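Local coordinates for protein importin-95 (Chaetomium thermophilum, PDB 4XRI) that probably serves as a nuclear transport receptor of the importin-beta family, carrying protein cargo into the nucleus and binding a small GTPase, at residues 296-301 with 322-327; 372-377 with 410-415; 379-384 with 397-402. The protein carries 2 engineered substitutions. All blocks are in the same frame, centred on the assembly; numbering follows the deposited sequence.

Contact 1 of 3, residues 296-301 with 322-327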
loop_
_atom_site.group_PDB
_atom_site.type_symbol
_atom_site.label_atom_id
_atom_site.label_comp_id
_atom_site.label_asym_id
_atom_site.label_seq_id
_atom_site.Cartn_x
_atom_site.Cartn_y
_atom_site.Cartn_z
ATOM N N SER A 296 -10.794 16.231 5.511
ATOM C CA SER A 296 -10.096 15.224 4.728
ATOM C C SER A 296 -10.836 13.893 4.838
ATOM O O SER A 296 -10.980 13.165 3.855
ATOM C CB SER A 296 -8.646 15.079 5.195
ATOM O OG SER A 296 -7.880 16.215 4.829
ATOM N N THR A 297 -11.324 13.597 6.040
ATOM C CA THR A 297 -12.075 12.372 6.282
ATOM C C THR A 297 -13.407 12.390 5.538
ATOM O O THR A 297 -13.804 11.389 4.938
ATOM C CB THR A 297 -12.339 12.150 7.786
ATOM O OG1 THR A 297 -11.093 12.103 8.491
ATOM C CG2 THR A 297 -13.085 10.842 8.008
ATOM N N VAL A 298 -14.092 13.529 5.585
ATOM C CA VAL A 298 -15.344 13.711 4.860
ATOM C C VAL A 298 -15.129 13.505 3.364
ATOM O O VAL A 298 -15.888 12.794 2.706
ATOM C CB VAL A 298 -15.939 15.115 5.099
ATOM C CG1 VAL A 298 -17.095 15.372 4.145
ATOM C CG2 VAL A 298 -16.384 15.264 6.539
ATOM N N CYS A 299 -14.078 14.124 2.839
ATOM C CA CYS A 299 -13.764 14.046 1.419
ATOM C C CYS A 299 -13.425 12.622 0.995
ATOM O O CYS A 299 -13.895 12.153 -0.041
ATOM C CB CYS A 299 -12.611 14.991 1.077
ATOM S SG CYS A 299 -13.092 16.737 1.038
ATOM N N GLU A 300 -12.617 11.938 1.800
ATOM C CA GLU A 300 -12.253 10.553 1.520
ATOM C C GLU A 300 -13.486 9.657 1.453
ATOM O O GLU A 300 -13.633 8.858 0.528
ATOM C CB GLU A 300 -11.279 10.031 2.575
ATOM C CG GLU A 300 -9.859 10.545 2.405
ATOM C CD GLU A 300 -8.954 10.175 3.564
ATOM O OE1 GLU A 300 -9.473 9.710 4.601
ATOM O OE2 GLU A 300 -7.723 10.350 3.438
ATOM N N GLU A 301 -14.373 9.807 2.434
ATOM C CA GLU A 301 -15.623 9.054 2.466
ATOM C C GLU A 301 -16.465 9.320 1.228
ATOM O O GLU A 301 -16.957 8.390 0.588
ATOM C CB GLU A 301 -16.433 9.402 3.718
ATOM C CG GLU A 301 -15.977 8.687 4.970
ATOM C CD GLU A 301 -16.197 7.189 4.896
ATOM O OE1 GLU A 301 -17.335 6.766 4.597
ATOM O OE2 GLU A 301 -15.227 6.437 5.125
ATOM N N TYR A 322 -24.525 12.754 0.974
ATOM C CA TYR A 322 -25.119 14.008 1.426
ATOM C C TYR A 322 -24.439 15.251 0.863
ATOM O O TYR A 322 -24.856 16.369 1.161
ATOM C CB TYR A 322 -25.095 14.073 2.953
ATOM C CG TYR A 322 -25.762 12.899 3.629
ATOM C CD1 TYR A 322 -27.049 12.511 3.282
ATOM C CD2 TYR A 322 -25.101 12.175 4.614
ATOM C CE1 TYR A 322 -27.662 11.436 3.900
ATOM C CE2 TYR A 322 -25.703 11.101 5.236
ATOM C CZ TYR A 322 -26.983 10.734 4.877
ATOM O OH TYR A 322 -27.579 9.662 5.501
ATOM N N ASN A 323 -23.395 15.054 0.064
ATOM C CA ASN A 323 -22.670 16.163 -0.555
ATOM C C ASN A 323 -22.162 17.197 0.451
ATOM O O ASN A 323 -22.254 18.401 0.210
ATOM C CB ASN A 323 -23.556 16.865 -1.590
ATOM C CG ASN A 323 -23.086 16.638 -3.013
ATOM O OD1 ASN A 323 -21.887 16.535 -3.274
ATOM N ND2 ASN A 323 -24.032 16.550 -3.942
ATOM N N PHE A 324 -21.631 16.722 1.575
ATOM C CA PHE A 324 -21.130 17.605 2.628
ATOM C C PHE A 324 -20.068 18.569 2.118
ATOM O O PHE A 324 -20.147 19.776 2.351
ATOM C CB PHE A 324 -20.557 16.785 3.787
ATOM C CG PHE A 324 -21.601 16.118 4.633
ATOM C CD1 PHE A 324 -22.872 16.657 4.750
ATOM C CD2 PHE A 324 -21.311 14.950 5.315
ATOM C CE1 PHE A 324 -23.831 16.041 5.530
ATOM C CE2 PHE A 324 -22.263 14.332 6.095
ATOM C CZ PHE A 324 -23.525 14.876 6.204
ATOM N N ALA A 325 -19.075 18.020 1.423
ATOM C CA ALA A 325 -17.957 18.808 0.912
ATOM C C ALA A 325 -18.415 19.864 -0.088
ATOM O O ALA A 325 -17.958 21.007 -0.048
ATOM C CB ALA A 325 -16.924 17.897 0.276
ATOM N N ARG A 326 -19.327 19.475 -0.974
ATOM C CA ARG A 326 -19.868 20.380 -1.982
ATOM C C ARG A 326 -20.547 21.584 -1.331
ATOM O O ARG A 326 -20.267 22.734 -1.673
ATOM C CB ARG A 326 -20.855 19.637 -2.885
ATOM C CG ARG A 326 -21.380 20.455 -4.050
ATOM C CD ARG A 326 -22.418 19.674 -4.841
ATOM N NE ARG A 326 -22.868 20.399 -6.026
ATOM C CZ ARG A 326 -23.815 21.331 -6.018
ATOM N NH1 ARG A 326 -24.417 21.656 -4.883
ATOM N NH2 ARG A 326 -24.159 21.941 -7.144
ATOM N N VAL A 327 -21.436 21.301 -0.385
ATOM C CA VAL A 327 -22.139 22.338 0.360
ATOM C C VAL A 327 -21.173 23.239 1.130
ATOM O O VAL A 327 -21.364 24.453 1.202
ATOM C CB VAL A 327 -23.157 21.713 1.347
ATOM C CG1 VAL A 327 -23.738 22.771 2.280
ATOM C CG2 VAL A 327 -24.264 20.998 0.584
#

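Contact 2 of 3, residues 372-377 with 410-415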
loop_
_atom_site.group_PDB
_atom_site.type_symbol
_atom_site.label_atom_id
_atom_site.label_comp_id
_atom_site.label_asym_id
_atom_site.label_seq_id
_atom_site.Cartn_x
_atom_site.Cartn_y
_atom_site.Cartn_z
ATOM N N THR A 372 -16.886 22.560 -8.721
ATOM C CA THR A 372 -17.386 23.481 -7.702
ATOM C C THR A 372 -16.242 24.201 -6.981
ATOM O O THR A 372 -16.397 25.332 -6.516
ATOM C CB THR A 372 -18.262 22.737 -6.666
ATOM O OG1 THR A 372 -19.318 22.046 -7.344
ATOM C CG2 THR A 372 -18.867 23.707 -5.657
ATOM N N ILE A 373 -15.087 23.548 -6.911
ATOM C CA ILE A 373 -13.942 24.083 -6.177
ATOM C C ILE A 373 -13.189 25.164 -6.957
ATOM O O ILE A 373 -12.394 25.912 -6.390
ATOM C CB ILE A 373 -12.947 22.963 -5.809
ATOM C CG1 ILE A 373 -12.087 23.376 -4.614
ATOM C CG2 ILE A 373 -12.081 22.590 -7.010
ATOM C CD1 ILE A 373 -11.164 22.283 -4.130
ATOM N N ILE A 374 -13.449 25.253 -8.256
ATOM C CA ILE A 374 -12.646 26.099 -9.136
ATOM C C ILE A 374 -12.767 27.618 -8.883
ATOM O O ILE A 374 -11.744 28.301 -8.809
ATOM C CB ILE A 374 -12.976 25.803 -10.610
ATOM C CG1 ILE A 374 -12.431 24.429 -10.998
ATOM C CG2 ILE A 374 -12.405 26.877 -11.519
ATOM C CD1 ILE A 374 -12.917 23.936 -12.338
ATOM N N PRO A 375 -13.999 28.155 -8.744
ATOM C CA PRO A 375 -14.056 29.611 -8.535
ATOM C C PRO A 375 -13.345 30.137 -7.270
ATOM O O PRO A 375 -12.674 31.164 -7.371
ATOM C CB PRO A 375 -15.563 29.893 -8.460
ATOM C CG PRO A 375 -16.188 28.798 -9.234
ATOM C CD PRO A 375 -15.346 27.588 -8.957
ATOM N N PRO A 376 -13.480 29.467 -6.106
ATOM C CA PRO A 376 -12.744 30.039 -4.969
ATOM C C PRO A 376 -11.227 29.887 -5.083
ATOM O O PRO A 376 -10.493 30.731 -4.568
ATOM C CB PRO A 376 -13.279 29.243 -3.768
ATOM C CG PRO A 376 -13.783 27.976 -4.343
ATOM C CD PRO A 376 -14.341 28.347 -5.681
ATOM N N VAL A 377 -10.764 28.832 -5.744
ATOM C CA VAL A 377 -9.331 28.614 -5.908
ATOM C C VAL A 377 -8.746 29.598 -6.917
ATOM O O VAL A 377 -7.696 30.196 -6.675
ATOM C CB VAL A 377 -9.028 27.170 -6.356
ATOM C CG1 VAL A 377 -7.553 27.015 -6.690
ATOM C CG2 VAL A 377 -9.434 26.186 -5.271
ATOM N N LYS A 410 -12.791 19.292 -19.411
ATOM C CA LYS A 410 -13.358 20.330 -20.267
ATOM C C LYS A 410 -13.405 21.696 -19.588
ATOM O O LYS A 410 -13.148 22.721 -20.218
ATOM C CB LYS A 410 -14.766 19.935 -20.714
ATOM C CG LYS A 410 -14.807 18.744 -21.661
ATOM C CD LYS A 410 -16.232 18.421 -22.082
ATOM C CE LYS A 410 -16.269 17.264 -23.067
ATOM N NZ LYS A 410 -17.660 16.913 -23.467
ATOM N N VAL A 411 -13.728 21.705 -18.300
ATOM C CA VAL A 411 -13.795 22.953 -17.548
ATOM C C VAL A 411 -12.398 23.513 -17.282
ATOM O O VAL A 411 -12.188 24.727 -17.306
ATOM C CB VAL A 411 -14.536 22.767 -16.207
ATOM C CG1 VAL A 411 -14.636 24.092 -15.468
ATOM C CG2 VAL A 411 -15.923 22.195 -16.444
ATOM N N LEU A 412 -11.441 22.623 -17.041
ATOM C CA LEU A 412 -10.086 23.041 -16.695
ATOM C C LEU A 412 -9.271 23.507 -17.900
ATOM O O LEU A 412 -8.390 24.356 -17.760
ATOM C CB LEU A 412 -9.344 21.904 -15.997
ATOM C CG LEU A 412 -9.729 21.621 -14.548
ATOM C CD1 LEU A 412 -8.995 20.391 -14.049
ATOM C CD2 LEU A 412 -9.422 22.822 -13.668
ATOM N N GLU A 413 -9.566 22.947 -19.074
ATOM C CA GLU A 413 -8.799 23.225 -20.292
ATOM C C GLU A 413 -8.561 24.718 -20.560
ATOM O O GLU A 413 -7.422 25.121 -20.796
ATOM C CB GLU A 413 -9.481 22.596 -21.513
ATOM C CG GLU A 413 -9.617 21.088 -21.438
ATOM C CD GLU A 413 -9.119 20.380 -22.681
ATOM O OE1 GLU A 413 -9.123 20.995 -23.767
ATOM O OE2 GLU A 413 -8.710 19.205 -22.561
ATOM N N PRO A 414 -9.623 25.552 -20.521
ATOM C CA PRO A 414 -9.336 26.963 -20.807
ATOM C C PRO A 414 -8.565 27.658 -19.690
ATOM O O PRO A 414 -7.870 28.639 -19.951
ATOM C CB PRO A 414 -10.732 27.575 -20.962
ATOM C CG PRO A 414 -11.604 26.721 -20.124
ATOM C CD PRO A 414 -11.063 25.332 -20.290
ATOM N N ILE A 415 -8.691 27.162 -18.465
ATOM C CA ILE A 415 -7.976 27.742 -17.337
ATOM C C ILE A 415 -6.504 27.353 -17.389
ATOM O O ILE A 415 -5.627 28.147 -17.049
ATOM C CB ILE A 415 -8.583 27.298 -15.997
ATOM C CG1 ILE A 415 -10.090 27.552 -15.996
ATOM C CG2 ILE A 415 -7.915 28.025 -14.839
ATOM C CD1 ILE A 415 -10.770 27.169 -14.710
#

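Contact 3 of 3, residues 379-384 with 397-402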
loop_
_atom_site.group_PDB
_atom_site.type_symbol
_atom_site.label_atom_id
_atom_site.label_comp_id
_atom_site.label_asym_id
_atom_site.label_seq_id
_atom_site.Cartn_x
_atom_site.Cartn_y
_atom_site.Cartn_z
ATOM N N GLN A 379 -9.938 32.486 -7.741
ATOM C CA GLN A 379 -9.955 33.800 -7.109
ATOM C C GLN A 379 -8.707 33.988 -6.256
ATOM O O GLN A 379 -8.084 35.048 -6.268
ATOM C CB GLN A 379 -11.207 33.984 -6.248
ATOM C CG GLN A 379 -11.289 35.348 -5.587
ATOM C CD GLN A 379 -12.452 35.469 -4.621
ATOM O OE1 GLN A 379 -12.933 34.473 -4.081
ATOM N NE2 GLN A 379 -12.911 36.696 -4.401
ATOM N N PHE A 380 -8.347 32.940 -5.523
ATOM C CA PHE A 380 -7.182 32.967 -4.647
ATOM C C PHE A 380 -5.876 33.031 -5.432
ATOM O O PHE A 380 -4.957 33.762 -5.061
ATOM C CB PHE A 380 -7.185 31.736 -3.737
ATOM C CG PHE A 380 -6.003 31.657 -2.814
ATOM C CD1 PHE A 380 -6.027 32.287 -1.583
ATOM C CD2 PHE A 380 -4.876 30.934 -3.168
ATOM C CE1 PHE A 380 -4.947 32.210 -0.726
ATOM C CE2 PHE A 380 -3.790 30.855 -2.316
ATOM C CZ PHE A 380 -3.826 31.492 -1.093
ATOM N N VAL A 381 -5.798 32.257 -6.510
ATOM C CA VAL A 381 -4.589 32.191 -7.326
ATOM C C VAL A 381 -4.326 33.518 -8.029
ATOM O O VAL A 381 -3.187 33.981 -8.092
ATOM C CB VAL A 381 -4.673 31.061 -8.377
ATOM C CG1 VAL A 381 -3.479 31.112 -9.323
ATOM C CG2 VAL A 381 -4.744 29.710 -7.694
ATOM N N GLU A 382 -5.382 34.133 -8.552
ATOM C CA GLU A 382 -5.248 35.420 -9.227
ATOM C C GLU A 382 -4.806 36.512 -8.256
ATOM O O GLU A 382 -3.977 37.358 -8.593
ATOM C CB GLU A 382 -6.563 35.824 -9.902
ATOM C CG GLU A 382 -6.962 34.950 -11.083
ATOM C CD GLU A 382 -7.977 35.624 -11.991
ATOM O OE1 GLU A 382 -7.825 36.835 -12.259
ATOM O OE2 GLU A 382 -8.929 34.946 -12.434
ATOM N N HIS A 383 -5.358 36.478 -7.047
ATOM C CA HIS A 383 -5.042 37.470 -6.022
ATOM C C HIS A 383 -3.591 37.410 -5.551
ATOM O O HIS A 383 -3.017 38.430 -5.171
ATOM C CB HIS A 383 -5.958 37.294 -4.804
ATOM C CG HIS A 383 -7.376 37.705 -5.040
ATOM N ND1 HIS A 383 -8.328 37.695 -4.042
ATOM C CD2 HIS A 383 -8.012 38.136 -6.158
ATOM C CE1 HIS A 383 -9.484 38.102 -4.532
ATOM N NE2 HIS A 383 -9.318 38.376 -5.815
ATOM N N ASN A 384 -3.005 36.217 -5.571
ATOM C CA ASN A 384 -1.763 35.980 -4.843
ATOM C C ASN A 384 -0.558 35.555 -5.675
ATOM O O ASN A 384 0.546 35.432 -5.145
ATOM C CB ASN A 384 -2.009 34.919 -3.774
ATOM C CG ASN A 384 -2.840 35.442 -2.625
ATOM O OD1 ASN A 384 -2.511 36.465 -2.029
ATOM N ND2 ASN A 384 -3.927 34.751 -2.316
ATOM N N VAL A 397 0.450 28.942 -6.546
ATOM C CA VAL A 397 0.825 27.919 -7.518
ATOM C C VAL A 397 0.479 26.526 -6.995
ATOM O O VAL A 397 0.050 25.662 -7.757
ATOM C CB VAL A 397 2.331 27.985 -7.879
ATOM C CG1 VAL A 397 2.638 29.282 -8.611
ATOM C CG2 VAL A 397 3.200 27.853 -6.644
ATOM N N SER A 398 0.653 26.322 -5.691
ATOM C CA SER A 398 0.326 25.048 -5.058
ATOM C C SER A 398 -1.150 24.732 -5.236
ATOM O O SER A 398 -1.518 23.631 -5.655
ATOM C CB SER A 398 0.677 25.069 -3.568
ATOM O OG SER A 398 2.077 25.138 -3.372
ATOM N N ALA A 399 -1.987 25.713 -4.916
ATOM C CA ALA A 399 -3.433 25.571 -5.036
ATOM C C ALA A 399 -3.844 25.216 -6.457
ATOM O O ALA A 399 -4.686 24.348 -6.668
ATOM C CB ALA A 399 -4.124 26.852 -4.597
ATOM N N PHE A 400 -3.234 25.898 -7.423
ATOM C CA PHE A 400 -3.533 25.699 -8.836
ATOM C C PHE A 400 -3.287 24.253 -9.249
ATOM O O PHE A 400 -4.147 23.607 -9.852
ATOM C CB PHE A 400 -2.691 26.639 -9.694
ATOM C CG PHE A 400 -3.168 26.753 -11.109
ATOM C CD1 PHE A 400 -2.378 26.321 -12.158
ATOM C CD2 PHE A 400 -4.407 27.300 -11.389
ATOM C CE1 PHE A 400 -2.817 26.436 -13.466
ATOM C CE2 PHE A 400 -4.854 27.415 -12.689
ATOM C CZ PHE A 400 -4.057 26.982 -13.732
ATOM N N GLY A 401 -2.107 23.744 -8.911
ATOM C CA GLY A 401 -1.771 22.362 -9.191
ATOM C C GLY A 401 -2.646 21.398 -8.415
ATOM O O GLY A 401 -2.993 20.330 -8.917
ATOM N N ALA A 402 -3.014 21.783 -7.197
ATOM C CA ALA A 402 -3.761 20.908 -6.291
ATOM C C ALA A 402 -5.141 20.496 -6.810
ATOM O O ALA A 402 -5.625 19.410 -6.488
ATOM C CB ALA A 402 -3.908 21.578 -4.929
#

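Contact 1 of 3, residues 296-301 with 322-327
Val298 and Cys299 meet Phe324 and Ala325 in a small, buried, apolar contact between the middle of helix 285-310 and the first turn of helix 324-340. The backbones come close here: Cys299 CA lies 6.4 Å from Ala325 CA. Val298 reaches across with one branch, CG1, which touches Phe324 CB at 3.8 Å and sits at the edge of the Phe324 ring, near its plane; the two side chains cross at about a right angle. With CG1 anti to the backbone N (chi1 170°), this methyl is the one presented to the neighbouring helix. At the next residue the thiol does the touching, Cys299 SG resting 4.1 Å from Ala325 CB. Both helices belong to the all-helical HEAT-repeat superhelix of an importin beta, and the small side chain of Ala325 is consistent with the close approach. One face of the Phe324 ring carries Tyr322 CB, 3.5 Å above its plane and offset toward the rim. Glu302, on helix 285-310 just past the contact, accepts hydrogen bonds at its carboxylate from Phe324 N and Ala325 N. On the neighbouring helix 354-369, Tyr365 OH bonds to Ala325 O and its side chain touches Cys299.

Contact 2 of 3, residues 372-377 with 410-415
Ile374, in the segment 372-377, faces one side of helix 409-425 across a fairly wide backbone gap, 8.5 Å between Ile374 CA and Leu412 CA. Branched aliphatic side chains bridge that distance, and Ile374 supplies every touch from its own segment. Its CD1 is the far tip: it meets Val411 CG1 at 3.6 Å and Leu412 CD2 at 3.9 Å, so the ethyl branch ends between two residues of the other helix. The second branch works separately, Ile374 CG2 lying 3.6 Å from Ile415 CD1. With CG1 anti to the carbonyl carbon (chi1 -71°), the ethyl arm is aimed at Val411 and Leu412, and CG2 is left to meet Ile415. Val411, Leu412 and Ile415 thus receive one isoleucine over about a turn of helix 409-425, which is kinked at Pro414 and Ile415. This joins helix 374-384 to helix 409-425, with helix 390-402 between them in the chain, in a HEAT-repeat protein. Around it, Val411 also touches Ser371, and Leu412 touches Pro407. Every atom pair that meets across the two segments is carbon with carbon, which implies that dispersion and the hydrophobic effect, with no directional polar bond, hold these two segments together.

Contact 3 of 3, residues 379-384 with 397-402
Val381 is the main bump of this buried helix-to-helix contact, its CG2 methyl settling against Ala399 CB and the N and CB of Phe400. That methyl lies 4.1 Å from Phe400 N, 4.2 Å from Phe400 CB and 4.3 Å from Ala399 CB, so it fills the shallow hollow between two successive residues of helix 390-402. A chi1 of 173° sends CG1 anti to the backbone N and leaves CG2, beside that N, to face helix 390-402. Next to it, Phe380 brings its ring up to the same alanine, CD2 being 4.4 Å from Ala399 CB in an oblique approach. Ala399 is therefore the small bump that both neighbours flank, and its short side chain is consistent with the close spacing of the two segment axes, 9.1 Å, which run nearly antiparallel at 152°. The pairing is that of an antiparallel helical hairpin, as in HEAT repeats. At the far end of its segment, Asn384 ND2 lies 3.1 Å above one face of the Phe380 ring, toward the rim, and makes a weak hydrogen bond to Phe380 O. Helix 324-340 adds Leu337 beside Phe380 and Ala399, helix 354-369 sets Leu362 against Ala399, and helix 432-449 brings Ile445 onto Phe400.

The three contacts follow the chain along helices 285-310 to 409-425, with helix 354-369 bordering all three without being part of them. Contact 1 closes first, on helices 285-310 and 324-340; contacts 2 and 3 come later and share helix 374-384, with contact 3 lying within the span of chain bounded by contact 2. Centre to centre, contacts 2 and 3 are about 11 Å apart and touch through Ile415 with Phe400 and Val377 with Ala399. The centres of contacts 1 and 2 are about 19 Å apart, yet they touch where Arg326 packs on Thr372; contact 3 is about 22 Å from contact 1, centre to centre, without touching it. Together they show helices stacked side by side, as in the HEAT-repeat superhelix of this highly flexible importin family.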